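Local coordinates for aminoacyl-tRNA synthetase (Cryptosporidium parvum, PDB 5F9Z), which probably attaches proline to its cognate tRNA in an ATP-dependent reaction, and binds the inhibitor halofuginone together with an ATP analogue, at residues Glu13-Leu16 / Gly17-Asp21; Lys298-Pro301 / Val302-Ile305; Pro308-Lys312 / Thr313-Glu317; Met386-Ile390 / Ser391-Ser395. One frame throughout, in Å; residues are numbered along the deposited sequence.

Contact 1 (Glu13-Leu16 / Gly17-Asp21)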
ATOM      1  N   GLU A  13      -6.140  -3.891 -28.242  1.00 71.95           N
ATOM      2  CA  GLU A  13      -5.508  -2.814 -28.995  1.00 73.48           C
ATOM      3  C   GLU A  13      -6.447  -1.645 -29.260  1.00 73.39           C
ATOM      4  O   GLU A  13      -6.044  -0.689 -29.932  1.00 73.83           O
ATOM      5  CB  GLU A  13      -4.970  -3.352 -30.324  1.00 77.26           C
ATOM      6  N   SER A  14      -7.677  -1.693 -28.755  1.00 72.64           N
ATOM      7  CA  SER A  14      -8.633  -0.616 -28.960  1.00 70.35           C
ATOM      8  C   SER A  14      -8.322   0.558 -28.035  1.00 65.08           C
ATOM      9  O   SER A  14      -7.418   0.506 -27.196  1.00 62.79           O
ATOM     10  CB  SER A  14     -10.058  -1.115 -28.727  1.00 70.66           C
ATOM     11  OG  SER A  14     -10.436  -2.068 -29.703  1.00 75.05           O
ATOM     12  N   LEU A  15      -9.085   1.641 -28.199  1.00 63.50           N
ATOM     13  CA  LEU A  15      -9.009   2.745 -27.252  1.00 58.37           C
ATOM     14  C   LEU A  15      -9.642   2.387 -25.915  1.00 55.26           C
ATOM     15  O   LEU A  15      -9.356   3.047 -24.911  1.00 54.37           O
ATOM     16  CB  LEU A  15      -9.680   3.991 -27.833  1.00 57.45           C
ATOM     17  CG  LEU A  15      -8.997   4.620 -29.048  1.00 58.34           C
ATOM     18  CD1 LEU A  15      -9.799   5.806 -29.561  1.00 58.06           C
ATOM     19  CD2 LEU A  15      -7.573   5.038 -28.708  1.00 57.13           C
ATOM     20  N   LEU A  16     -10.498   1.363 -25.883  1.00 53.50           N
ATOM     21  CA  LEU A  16     -11.015   0.848 -24.623  1.00 48.24           C
ATOM     22  C   LEU A  16      -9.976   0.046 -23.854  1.00 44.90           C
ATOM     23  O   LEU A  16     -10.202  -0.266 -22.681  1.00 43.26           O
ATOM     24  CB  LEU A  16     -12.257  -0.009 -24.874  1.00 47.93           C
ATOM     25  CG  LEU A  16     -13.526   0.772 -25.215  1.00 45.93           C
ATOM     26  CD1 LEU A  16     -14.682  -0.171 -25.482  1.00 46.16           C
ATOM     27  CD2 LEU A  16     -13.867   1.737 -24.091  1.00 43.48           C
ATOM     28  N   GLY A  17      -8.855  -0.300 -24.486  1.00 42.81           N
ATOM     29  CA  GLY A  17      -7.720  -0.868 -23.795  1.00 41.41           C
ATOM     30  C   GLY A  17      -6.749   0.209 -23.355  1.00 39.50           C
ATOM     31  O   GLY A  17      -7.035   1.407 -23.395  1.00 38.51           O
ATOM     32  N   ILE A  18      -5.571  -0.233 -22.930  1.00 37.94           N
ATOM     33  CA  ILE A  18      -4.509   0.664 -22.491  1.00 34.81           C
ATOM     34  C   ILE A  18      -3.578   0.904 -23.671  1.00 35.70           C
ATOM     35  O   ILE A  18      -2.995  -0.041 -24.217  1.00 36.62           O
ATOM     36  CB  ILE A  18      -3.752   0.093 -21.284  1.00 33.07           C
ATOM     37  CG1 ILE A  18      -4.734  -0.282 -20.173  1.00 32.27           C
ATOM     38  CG2 ILE A  18      -2.731   1.096 -20.774  1.00 30.88           C
ATOM     39  CD1 ILE A  18      -5.616   0.864 -19.720  1.00 30.61           C
ATOM     40  N   THR A  19      -3.446   2.169 -24.070  1.00 33.97           N
ATOM     41  CA  THR A  19      -2.637   2.527 -25.228  1.00 34.58           C
ATOM     42  C   THR A  19      -1.217   2.927 -24.858  1.00 40.63           C
ATOM     43  O   THR A  19      -0.313   2.806 -25.692  1.00 42.61           O
ATOM     44  CB  THR A  19      -3.297   3.674 -25.997  1.00 34.70           C
ATOM     45  OG1 THR A  19      -3.344   4.841 -25.166  1.00 32.48           O
ATOM     46  CG2 THR A  19      -4.716   3.296 -26.405  1.00 35.01           C
ATOM     47  N   ALA A  20      -1.000   3.398 -23.634  1.00 37.70           N
ATOM     48  CA  ALA A  20       0.316   3.832 -23.198  1.00 36.78           C
ATOM     49  C   ALA A  20       1.108   2.656 -22.644  1.00 38.31           C
ATOM     50  O   ALA A  20       0.590   1.845 -21.870  1.00 37.66           O
ATOM     51  CB  ALA A  20       0.201   4.930 -22.142  1.00 33.30           C
ATOM     52  N   ASP A  21       2.371   2.581 -23.045  1.00 40.24           N
ATOM     53  CA  ASP A  21       3.254   1.513 -22.603  1.00 40.99           C
ATOM     54  C   ASP A  21       3.686   1.746 -21.159  1.00 39.56           C
ATOM     55  O   ASP A  21       4.026   2.867 -20.770  1.00 32.99           O
ATOM     56  CB  ASP A  21       4.463   1.449 -23.535  1.00 44.24           C
ATOM     57  CG  ASP A  21       5.397   0.320 -23.205  1.00 46.04           C
ATOM     58  OD1 ASP A  21       6.350   0.555 -22.432  1.00 44.60           O
ATOM     59  OD2 ASP A  21       5.191  -0.794 -23.734  1.00 49.36           O
TER

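Contact 2 (Lys298-Pro301 / Val302-Ile305)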
ATOM      1  N   LYS A 298      -7.022 -11.810  -3.589  1.00 22.27           N
ATOM      2  CA  LYS A 298      -7.490 -11.461  -2.253  1.00 23.24           C
ATOM      3  C   LYS A 298      -8.110 -10.071  -2.182  1.00 22.17           C
ATOM      4  O   LYS A 298      -8.813  -9.775  -1.210  1.00 24.69           O
ATOM      5  CB  LYS A 298      -6.344 -11.569  -1.244  1.00 24.92           C
ATOM      6  CG  LYS A 298      -5.916 -12.996  -0.953  1.00 29.08           C
ATOM      7  CD  LYS A 298      -4.950 -13.050   0.216  1.00 32.57           C
ATOM      8  CE  LYS A 298      -4.649 -14.482   0.623  1.00 35.71           C
ATOM      9  NZ  LYS A 298      -3.718 -14.541   1.784  1.00 38.76           N
ATOM     10  N   VAL A 299      -7.876  -9.214  -3.179  1.00 19.52           N
ATOM     11  CA  VAL A 299      -8.432  -7.867  -3.193  1.00 19.90           C
ATOM     12  C   VAL A 299      -9.207  -7.564  -4.464  1.00 22.28           C
ATOM     13  O   VAL A 299      -9.809  -6.494  -4.566  1.00 24.61           O
ATOM     14  CB  VAL A 299      -7.337  -6.801  -2.979  1.00 18.38           C
ATOM     15  CG1 VAL A 299      -6.685  -6.973  -1.625  1.00 18.97           C
ATOM     16  CG2 VAL A 299      -6.303  -6.874  -4.091  1.00 16.24           C
ATOM     17  N   ALA A 300      -9.214  -8.467  -5.438  1.00 21.32           N
ATOM     18  CA  ALA A 300      -9.951  -8.238  -6.673  1.00 21.25           C
ATOM     19  C   ALA A 300     -11.448  -8.155  -6.385  1.00 22.23           C
ATOM     20  O   ALA A 300     -12.005  -9.087  -5.784  1.00 20.91           O
ATOM     21  CB  ALA A 300      -9.669  -9.347  -7.686  1.00 16.14           C
ATOM     22  N   PRO A 301     -12.129  -7.070  -6.776  1.00 24.04           N
ATOM     23  CA  PRO A 301     -13.578  -6.987  -6.511  1.00 25.20           C
ATOM     24  C   PRO A 301     -14.362  -8.140  -7.112  1.00 24.67           C
ATOM     25  O   PRO A 301     -15.302  -8.644  -6.487  1.00 24.74           O
ATOM     26  CB  PRO A 301     -13.969  -5.640  -7.138  1.00 25.29           C
ATOM     27  CG  PRO A 301     -12.699  -4.849  -7.148  1.00 24.00           C
ATOM     28  CD  PRO A 301     -11.603  -5.840  -7.390  1.00 23.69           C
ATOM     29  N   VAL A 302     -13.992  -8.575  -8.312  1.00 25.10           N
ATOM     30  CA  VAL A 302     -14.576  -9.750  -8.945  1.00 24.62           C
ATOM     31  C   VAL A 302     -13.437 -10.691  -9.303  1.00 25.75           C
ATOM     32  O   VAL A 302     -12.572 -10.344 -10.117  1.00 26.96           O
ATOM     33  CB  VAL A 302     -15.400  -9.389 -10.191  1.00 22.23           C
ATOM     34  CG1 VAL A 302     -15.871 -10.650 -10.893  1.00 19.36           C
ATOM     35  CG2 VAL A 302     -16.588  -8.518  -9.806  1.00 20.37           C
ATOM     36  N   GLN A 303     -13.427 -11.874  -8.689  1.00 24.55           N
ATOM     37  CA  GLN A 303     -12.361 -12.835  -8.952  1.00 23.74           C
ATOM     38  C   GLN A 303     -12.618 -13.619 -10.233  1.00 23.90           C
ATOM     39  O   GLN A 303     -11.678 -13.922 -10.977  1.00 25.01           O
ATOM     40  CB  GLN A 303     -12.209 -13.786  -7.765  1.00 22.08           C
ATOM     41  CG  GLN A 303     -11.755 -13.105  -6.486  1.00 21.17           C
ATOM     42  CD  GLN A 303     -11.831 -14.023  -5.283  1.00 22.00           C
ATOM     43  OE1 GLN A 303     -12.739 -14.847  -5.174  1.00 21.27           O
ATOM     44  NE2 GLN A 303     -10.872 -13.888  -4.375  1.00 21.99           N
ATOM     45  N   VAL A 304     -13.876 -13.956 -10.507  1.00 25.09           N
ATOM     46  CA  VAL A 304     -14.251 -14.716 -11.692  1.00 24.46           C
ATOM     47  C   VAL A 304     -15.420 -14.014 -12.366  1.00 24.86           C
ATOM     48  O   VAL A 304     -16.430 -13.720 -11.720  1.00 23.16           O
ATOM     49  CB  VAL A 304     -14.629 -16.169 -11.350  1.00 23.99           C
ATOM     50  CG1 VAL A 304     -15.099 -16.898 -12.599  1.00 24.49           C
ATOM     51  CG2 VAL A 304     -13.453 -16.896 -10.713  1.00 24.03           C
ATOM     52  N   ILE A 305     -15.284 -13.747 -13.662  1.00 26.51           N
ATOM     53  CA  ILE A 305     -16.374 -13.228 -14.477  1.00 27.38           C
ATOM     54  C   ILE A 305     -16.804 -14.330 -15.435  1.00 28.03           C
ATOM     55  O   ILE A 305     -15.970 -14.924 -16.129  1.00 27.79           O
ATOM     56  CB  ILE A 305     -15.970 -11.940 -15.224  1.00 26.37           C
ATOM     57  CG1 ILE A 305     -17.153 -11.389 -16.022  1.00 26.53           C
ATOM     58  CG2 ILE A 305     -14.750 -12.159 -16.114  1.00 19.54           C
ATOM     59  CD1 ILE A 305     -18.270 -10.856 -15.154  1.00 26.59           C
TER

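Contact 3 (Pro308-Lys312 / Thr313-Glu317)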
ATOM      1  N   PRO A 308     -20.858 -15.879 -20.954  1.00 38.22           N
ATOM      2  CA  PRO A 308     -21.422 -16.829 -21.919  1.00 39.19           C
ATOM      3  C   PRO A 308     -21.248 -16.325 -23.343  1.00 39.40           C
ATOM      4  O   PRO A 308     -21.412 -15.136 -23.626  1.00 40.50           O
ATOM      5  CB  PRO A 308     -22.900 -16.902 -21.523  1.00 40.19           C
ATOM      6  CG  PRO A 308     -23.170 -15.595 -20.852  1.00 39.11           C
ATOM      7  CD  PRO A 308     -21.899 -15.232 -20.137  1.00 37.64           C
ATOM      8  N   ILE A 309     -20.903 -17.246 -24.241  1.00 40.08           N
ATOM      9  CA  ILE A 309     -20.709 -16.907 -25.646  1.00 41.80           C
ATOM     10  C   ILE A 309     -22.062 -16.607 -26.273  1.00 44.66           C
ATOM     11  O   ILE A 309     -22.771 -17.517 -26.717  1.00 45.73           O
ATOM     12  CB  ILE A 309     -19.985 -18.035 -26.403  1.00 41.82           C
ATOM     13  CG1 ILE A 309     -18.691 -18.410 -25.682  1.00 39.06           C
ATOM     14  CG2 ILE A 309     -19.692 -17.611 -27.834  1.00 43.11           C
ATOM     15  CD1 ILE A 309     -17.761 -17.245 -25.471  1.00 37.62           C
ATOM     16  N   ILE A 310     -22.431 -15.326 -26.306  1.00 45.51           N
ATOM     17  CA  ILE A 310     -23.711 -14.894 -26.852  1.00 48.02           C
ATOM     18  C   ILE A 310     -23.513 -13.531 -27.499  1.00 49.24           C
ATOM     19  O   ILE A 310     -22.558 -12.810 -27.200  1.00 50.18           O
ATOM     20  CB  ILE A 310     -24.811 -14.832 -25.764  1.00 48.67           C
ATOM     21  CG1 ILE A 310     -26.198 -15.003 -26.385  1.00 51.59           C
ATOM     22  CG2 ILE A 310     -24.724 -13.526 -24.984  1.00 47.74           C
ATOM     23  CD1 ILE A 310     -26.429 -16.369 -26.994  1.00 52.75           C
ATOM     24  N   PHE A 311     -24.424 -13.182 -28.404  1.00 49.76           N
ATOM     25  CA  PHE A 311     -24.359 -11.894 -29.079  1.00 50.69           C
ATOM     26  C   PHE A 311     -25.754 -11.503 -29.540  1.00 51.34           C
ATOM     27  O   PHE A 311     -26.442 -12.301 -30.183  1.00 51.10           O
ATOM     28  CB  PHE A 311     -23.393 -11.939 -30.268  1.00 51.96           C
ATOM     29  CG  PHE A 311     -23.051 -10.585 -30.819  1.00 52.08           C
ATOM     30  CD1 PHE A 311     -22.587  -9.584 -29.985  1.00 50.44           C
ATOM     31  CD2 PHE A 311     -23.181 -10.317 -32.172  1.00 53.51           C
ATOM     32  CE1 PHE A 311     -22.268  -8.336 -30.485  1.00 50.48           C
ATOM     33  CE2 PHE A 311     -22.861  -9.072 -32.679  1.00 53.52           C
ATOM     34  CZ  PHE A 311     -22.404  -8.081 -31.834  1.00 52.15           C
ATOM     35  N   LYS A 312     -26.165 -10.284 -29.184  1.00 51.71           N
ATOM     36  CA  LYS A 312     -27.429  -9.694 -29.614  1.00 52.83           C
ATOM     37  C   LYS A 312     -28.640 -10.440 -29.061  1.00 52.14           C
ATOM     38  O   LYS A 312     -29.517  -9.826 -28.446  1.00 53.00           O
ATOM     39  CB  LYS A 312     -27.489  -9.624 -31.141  1.00 55.39           C
ATOM     40  CG  LYS A 312     -26.459  -8.689 -31.750  1.00 56.97           C
ATOM     41  CD  LYS A 312     -26.540  -7.307 -31.118  1.00 58.02           C
ATOM     42  CE  LYS A 312     -25.464  -6.382 -31.654  1.00 59.75           C
ATOM     43  NZ  LYS A 312     -25.457  -5.072 -30.948  1.00 61.07           N
ATOM     44  N   THR A 313     -28.708 -11.751 -29.274  1.00 50.73           N
ATOM     45  CA  THR A 313     -29.823 -12.526 -28.753  1.00 50.45           C
ATOM     46  C   THR A 313     -29.574 -12.916 -27.297  1.00 48.82           C
ATOM     47  O   THR A 313     -28.482 -12.743 -26.752  1.00 47.95           O
ATOM     48  CB  THR A 313     -30.058 -13.778 -29.596  1.00 50.26           C
ATOM     49  OG1 THR A 313     -31.277 -14.407 -29.180  1.00 50.55           O
ATOM     50  CG2 THR A 313     -28.909 -14.759 -29.417  1.00 48.63           C
ATOM     51  N   VAL A 314     -30.608 -13.464 -26.672  1.00 48.32           N
ATOM     52  CA  VAL A 314     -30.550 -13.859 -25.270  1.00 46.87           C
ATOM     53  C   VAL A 314     -29.930 -15.247 -25.155  1.00 46.03           C
ATOM     54  O   VAL A 314     -30.050 -16.079 -26.060  1.00 46.68           O
ATOM     55  CB  VAL A 314     -31.966 -13.788 -24.657  1.00 48.46           C
ATOM     56  CG1 VAL A 314     -32.297 -15.022 -23.837  1.00 47.85           C
ATOM     57  CG2 VAL A 314     -32.118 -12.523 -23.816  1.00 48.01           C
ATOM     58  N   ILE A 315     -29.227 -15.493 -24.044  1.00 44.16           N
ATOM     59  CA  ILE A 315     -28.609 -16.797 -23.825  1.00 43.29           C
ATOM     60  C   ILE A 315     -29.687 -17.867 -23.679  1.00 41.40           C
ATOM     61  O   ILE A 315     -30.781 -17.617 -23.156  1.00 42.30           O
ATOM     62  CB  ILE A 315     -27.686 -16.771 -22.592  1.00 43.31           C
ATOM     63  CG1 ILE A 315     -28.480 -16.450 -21.324  1.00 44.06           C
ATOM     64  CG2 ILE A 315     -26.574 -15.758 -22.773  1.00 43.25           C
ATOM     65  CD1 ILE A 315     -27.618 -16.344 -20.085  1.00 42.67           C
ATOM     66  N   THR A 316     -29.378 -19.074 -24.143  1.00 39.79           N
ATOM     67  CA  THR A 316     -30.345 -20.158 -24.068  1.00 40.25           C
ATOM     68  C   THR A 316     -30.616 -20.533 -22.613  1.00 40.29           C
ATOM     69  O   THR A 316     -29.867 -20.179 -21.697  1.00 41.11           O
ATOM     70  CB  THR A 316     -29.856 -21.383 -24.843  1.00 40.27           C
ATOM     71  OG1 THR A 316     -28.775 -22.001 -24.138  1.00 38.77           O
ATOM     72  CG2 THR A 316     -29.382 -20.978 -26.232  1.00 41.42           C
ATOM     73  N   GLU A 317     -31.719 -21.258 -22.409  1.00 39.84           N
ATOM     74  CA  GLU A 317     -32.121 -21.630 -21.056  1.00 38.23           C
ATOM     75  C   GLU A 317     -31.088 -22.541 -20.403  1.00 38.70           C
ATOM     76  O   GLU A 317     -30.767 -22.379 -19.219  1.00 36.99           O
ATOM     77  CB  GLU A 317     -33.496 -22.300 -21.081  1.00 37.90           C
ATOM     78  CG  GLU A 317     -34.636 -21.396 -21.544  1.00 38.00           C
ATOM     79  CD  GLU A 317     -34.669 -21.201 -23.051  1.00 37.59           C
ATOM     80  OE1 GLU A 317     -33.881 -21.866 -23.758  1.00 36.51           O
ATOM     81  OE2 GLU A 317     -35.481 -20.382 -23.530  1.00 38.28           O
TER

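Contact 4 (Met386-Ile390 / Ser391-Ser395)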
ATOM      1  N   MET A 386      -7.369 -23.272 -19.967  1.00 37.69           N
ATOM      2  CA  MET A 386      -7.643 -24.635 -19.537  1.00 40.06           C
ATOM      3  C   MET A 386      -9.148 -24.855 -19.535  1.00 39.88           C
ATOM      4  O   MET A 386      -9.933 -23.906 -19.485  1.00 40.13           O
ATOM      5  CB  MET A 386      -7.058 -24.911 -18.148  1.00 41.61           C
ATOM      6  CG  MET A 386      -7.708 -24.103 -17.038  1.00 42.53           C
ATOM      7  SD  MET A 386      -6.692 -24.015 -15.552  1.00 45.60           S
ATOM      8  CE  MET A 386      -5.329 -23.013 -16.137  1.00 45.96           C
ATOM      9  N   ASP A 387      -9.537 -26.125 -19.592  1.00 39.94           N
ATOM     10  CA  ASP A 387     -10.932 -26.531 -19.492  1.00 39.07           C
ATOM     11  C   ASP A 387     -11.113 -27.326 -18.206  1.00 38.02           C
ATOM     12  O   ASP A 387     -10.468 -28.363 -18.017  1.00 40.75           O
ATOM     13  CB  ASP A 387     -11.357 -27.360 -20.704  1.00 41.19           C
ATOM     14  CG  ASP A 387     -11.391 -26.546 -21.982  1.00 41.51           C
ATOM     15  OD1 ASP A 387     -12.330 -25.738 -22.148  1.00 40.72           O
ATOM     16  OD2 ASP A 387     -10.486 -26.720 -22.825  1.00 42.23           O
ATOM     17  N   ILE A 388     -11.977 -26.839 -17.329  1.00 35.05           N
ATOM     18  CA  ILE A 388     -12.234 -27.453 -16.029  1.00 33.02           C
ATOM     19  C   ILE A 388     -13.655 -28.000 -16.035  1.00 31.15           C
ATOM     20  O   ILE A 388     -14.592 -27.250 -16.331  1.00 28.88           O
ATOM     21  CB  ILE A 388     -12.046 -26.453 -14.874  1.00 31.13           C
ATOM     22  CG1 ILE A 388     -10.668 -25.791 -14.954  1.00 32.89           C
ATOM     23  CG2 ILE A 388     -12.227 -27.149 -13.535  1.00 30.59           C
ATOM     24  CD1 ILE A 388      -9.517 -26.766 -14.835  1.00 36.77           C
ATOM     25  N   PRO A 389     -13.860 -29.282 -15.734  1.00 30.94           N
ATOM     26  CA  PRO A 389     -15.227 -29.784 -15.572  1.00 30.30           C
ATOM     27  C   PRO A 389     -15.935 -29.064 -14.435  1.00 31.62           C
ATOM     28  O   PRO A 389     -15.312 -28.624 -13.465  1.00 32.72           O
ATOM     29  CB  PRO A 389     -15.026 -31.271 -15.258  1.00 31.09           C
ATOM     30  CG  PRO A 389     -13.679 -31.598 -15.819  1.00 32.69           C
ATOM     31  CD  PRO A 389     -12.857 -30.355 -15.636  1.00 32.04           C
ATOM     32  N   ILE A 390     -17.258 -28.942 -14.570  1.00 32.11           N
ATOM     33  CA  ILE A 390     -18.052 -28.238 -13.565  1.00 30.84           C
ATOM     34  C   ILE A 390     -17.899 -28.901 -12.201  1.00 32.16           C
ATOM     35  O   ILE A 390     -17.853 -28.224 -11.166  1.00 30.61           O
ATOM     36  CB  ILE A 390     -19.527 -28.169 -14.008  1.00 30.68           C
ATOM     37  CG1 ILE A 390     -19.665 -27.289 -15.252  1.00 30.45           C
ATOM     38  CG2 ILE A 390     -20.409 -27.645 -12.887  1.00 29.60           C
ATOM     39  CD1 ILE A 390     -21.074 -27.213 -15.795  1.00 30.33           C
ATOM     40  N   SER A 391     -17.788 -30.231 -12.180  1.00 34.13           N
ATOM     41  CA  SER A 391     -17.627 -30.949 -10.921  1.00 35.09           C
ATOM     42  C   SER A 391     -16.277 -30.688 -10.264  1.00 34.12           C
ATOM     43  O   SER A 391     -16.113 -30.989  -9.077  1.00 35.06           O
ATOM     44  CB  SER A 391     -17.812 -32.450 -11.147  1.00 37.15           C
ATOM     45  OG  SER A 391     -16.868 -32.945 -12.081  1.00 38.86           O
ATOM     46  N   GLU A 392     -15.310 -30.139 -11.000  1.00 33.23           N
ATOM     47  CA  GLU A 392     -13.994 -29.832 -10.456  1.00 32.91           C
ATOM     48  C   GLU A 392     -13.833 -28.368 -10.066  1.00 29.89           C
ATOM     49  O   GLU A 392     -12.797 -28.004  -9.503  1.00 29.84           O
ATOM     50  CB  GLU A 392     -12.901 -30.207 -11.463  1.00 34.60           C
ATOM     51  CG  GLU A 392     -12.773 -31.698 -11.738  1.00 39.41           C
ATOM     52  CD  GLU A 392     -11.606 -32.019 -12.653  1.00 42.89           C
ATOM     53  OE1 GLU A 392     -10.873 -31.080 -13.032  1.00 43.10           O
ATOM     54  OE2 GLU A 392     -11.418 -33.206 -12.991  1.00 45.19           O
ATOM     55  N   LEU A 393     -14.831 -27.526 -10.345  1.00 27.91           N
ATOM     56  CA  LEU A 393     -14.693 -26.096 -10.085  1.00 27.28           C
ATOM     57  C   LEU A 393     -14.567 -25.805  -8.595  1.00 29.24           C
ATOM     58  O   LEU A 393     -13.811 -24.911  -8.196  1.00 29.80           O
ATOM     59  CB  LEU A 393     -15.880 -25.339 -10.677  1.00 25.81           C
ATOM     60  CG  LEU A 393     -15.938 -25.287 -12.202  1.00 25.63           C
ATOM     61  CD1 LEU A 393     -17.231 -24.639 -12.662  1.00 25.94           C
ATOM     62  CD2 LEU A 393     -14.735 -24.535 -12.740  1.00 23.69           C
ATOM     63  N   GLU A 394     -15.302 -26.544  -7.761  1.00 30.85           N
ATOM     64  CA  GLU A 394     -15.263 -26.306  -6.321  1.00 33.86           C
ATOM     65  C   GLU A 394     -13.847 -26.439  -5.773  1.00 34.56           C
ATOM     66  O   GLU A 394     -13.454 -25.702  -4.860  1.00 33.03           O
ATOM     67  CB  GLU A 394     -16.204 -27.278  -5.608  1.00 37.38           C
ATOM     68  CG  GLU A 394     -16.209 -27.145  -4.095  1.00 40.42           C
ATOM     69  CD  GLU A 394     -16.906 -28.304  -3.412  1.00 44.25           C
ATOM     70  OE1 GLU A 394     -17.080 -29.357  -4.059  1.00 45.91           O
ATOM     71  OE2 GLU A 394     -17.280 -28.159  -2.228  1.00 45.62           O
ATOM     72  N   SER A 395     -13.064 -27.364  -6.323  1.00 35.06           N
ATOM     73  CA  SER A 395     -11.701 -27.617  -5.874  1.00 33.17           C
ATOM     74  C   SER A 395     -10.653 -26.856  -6.676  1.00 31.78           C
ATOM     75  O   SER A 395      -9.676 -26.367  -6.098  1.00 32.39           O
ATOM     76  CB  SER A 395     -11.397 -29.119  -5.942  1.00 34.05           C
ATOM     77  OG  SER A 395     -10.018 -29.366  -5.734  1.00 33.89           O
TER
HETATM   78  O   HOH W   1     -17.607 -28.344  -8.467  1.00 31.62           O

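Contact 1 (Glu13-Leu16 / Gly17-Asp21)
Ser-14 and Gly-17 close a type I beta turn, with Leu-15 and Leu-16 at its two corners. The one hydrogen bond across the contact belongs to the backbone. Gly-17 N donates to Ser-14 O over 3.2 Å, with an N-H...O angle of 144°. The donor stands well above the plane of the Ser-14 carbonyl, so the bond does not use a lone-pair direction. The turn also brings two acceptors together, Leu-15 O and Gly-17 O, 3.2 Å apart. Lys-36 NZ bonds to both, and its positive charge probably offsets their mutual repulsion.

The side chains add loose van der Waals contacts. Thr-19 lies beside the turn and offers its methyl group to it. Thr-19 CG2 is 4.0 Å from Ser-14 O. Thr-19 CG2 is also 4.1 Å from Leu-15 CD2, one branch of the leucine, and the two side chains run at a slant to one another. The first torsion of Thr-19 (chi1 64°) puts the hydroxyl between the backbone N and the carbonyl carbon, and leaves CG2 to face the turn. The bonds of Leu-15 and Leu-16 from backbone to CB both lead away from the segment that follows.

The stretch is a surface loop ahead of helix 26-36 and lies along it. Besides Lys-36, that helix supplies Gln-32, whose OE1 takes the N-H of Thr-19, and Trp-29, which packs with Ile-18. On leaving the turn, the chain reaches Asp-21. Its OD1 accepts from Thr-24 N just before the helix, and its OD2 from Asn-290 ND2.

Contact 2 (Lys298-Pro301 / Val302-Ile305)
The chain makes a type VIII beta turn from Ala-300 to Gln-303, with Pro-301 helical (phi -58°, psi -39°) and Val-302 extended, and this brings the CA atoms of Ala-300 and Gln-303 to 5.7 Å. As expected of this turn type, no hydrogen bond closes it. The side chains meet lightly. Ala-300 CB points into the bend and lies 3.9 Å from Val-302 O. Gln-303 reaches back along the preceding segment, its CG 4.1 Å from Ala-300 O. Val-302 sets its CG2 branch 3.6 Å from Pro-301 O.

The amide of Gln-303 is held at both ends. NE2 donates to Pro-297 O, and OE1 accepts from Arg-336 N, which should fix the rotation of the group. The extended chain beyond CG (chi2 171°) carries the amide to these partners. Arg-336 also binds Ala-300 O through NH2, so one residue ties both sides of the bend.

The bend leads into strand 304-308 of the anticodon-binding domain. Backbone bonds join this strand to the chain at Arg-336 and Lys-338 on one side and to Leu-361 on the other. Pro-301 and Val-302 pack on Trp-54 of helix 53-71.

Contact 3 (Pro308-Lys312 / Thr313-Glu317)
Ile-310 and Ile-315 form the apolar centre of this contact. The CG2 methyl of Ile-315 sits against the branch point of Ile-310, 3.6 Å from Ile-310 CB, and the CG1 and CG2 of Ile-310 lie about as near to it. The two side chains cross at about a right angle. Pro-308 adds its ring from the end of strand 304-308, with Pro-308 CG 3.9 Å from Ile-315 CG2. The CG1 branch of Ile-310, anti to the backbone N (chi1 -155°), continues to the Thr-313 carbonyl, with Ile-310 CG1 only 3.2 Å from Thr-313 O, a tight fit. Ile-310 CD1 ends 3.8 Å from Thr-313 CG2.

The polar part is a classic gamma turn. Thr-313 N donates to Phe-311 O across Lys-312 (phi 65°, psi -54°). The modelled separation of Thr-313 N and Phe-311 O, 2.5 Å, is unusually short, and its exact value is doubtful. Thr-313 CG2 lies 3.6 Å from Phe-311 O.

Lys-312 lays CG over one face of the Phe-311 ring, toward its rim. Beyond the turn, Thr-316 is the N-cap of helix 317-332, and its OG1 accepts from Gln-319 N. Backbone bonds hold the loop at Ile-309 to Val-365 and at Lys-312 to Ser-343.

Pro-308 is buried, while Ile-310 and Ile-315 are partly exposed and pack against each other. Both isoleucines, Phe-311 and Lys-312 touch a crystal neighbour, so the lattice may influence their side chains. The chemistry is that of a small apolar cluster beside a turn closed by the backbone.

Contact 4 (Met386-Ile390 / Ser391-Ser395)
Ile-390 O is gripped by two donors. Leu-393 N reaches it over 3.2 Å, nearly straight at 162° and from well above the carbonyl plane. A water donates to Ile-390 O over 2.7 Å. That water in turn accepts from Glu-394 N, so it bridges Ile-390 O and Glu-394 N. One residue earlier, Pro-389 O accepts from Glu-392 N over 2.9 Å. Both backbone bonds join residues three apart, and they fasten the turn from strand to helix.

The side chain of Glu-392 runs, extended beyond CG, alongside the Pro-389 ring, and the two side chains meet at a slant. Glu-392 OE1 is 3.4 Å from Pro-389 CD. The carboxylate carbon touches the ring as well, and these are van der Waals contacts.

The strand here is 385-389, an outermost strand of the five-stranded mixed sheet of the anticodon-binding domain. It pairs antiparallel with 374-379, and the turn passes the chain on to helix 393-417. Under the turn the contact is apolar. Leu-393 sends its CD2 branch to Ile-388 CG2, 3.7 Å away. That methyl lies anti to the backbone N of Ile-388, its CG1 branch standing beside that N (chi1 -53°). Ile-388 CG2 also meets Glu-392 CB at 3.8 Å, where the two side chains cross at about a right angle.

The Ile-390 side chain packs on Ile-322, Glu-325 and Ile-329 of helix 317-332. Leu-393 meets Val-326 of that helix, and Val-375 of the neighbouring strand. Asp-387 makes a salt bridge with Arg-376.

Contact 2 leads into the anticodon-binding domain, and contacts 3 and 4 lie in it. Strand 304-308 starts in contact 2 and ends in contact 3, whose centres are 24 Å apart. Contact 4 lies on an outermost strand of the same sheet. Its nearest atoms are about 8 Å from contact 2 and about 10 Å from contact 3. Helix 317-332 links contacts 3 and 4, since it receives side chains from both. Contact 1 stands apart, about 12 Å from contact 3 at the nearest atoms, though Leu-16 O has a weak bond to Asn-352 of helix 347-356. None of the four contributes residues to the halofuginone pocket, the nucleotide pocket or the zinc site.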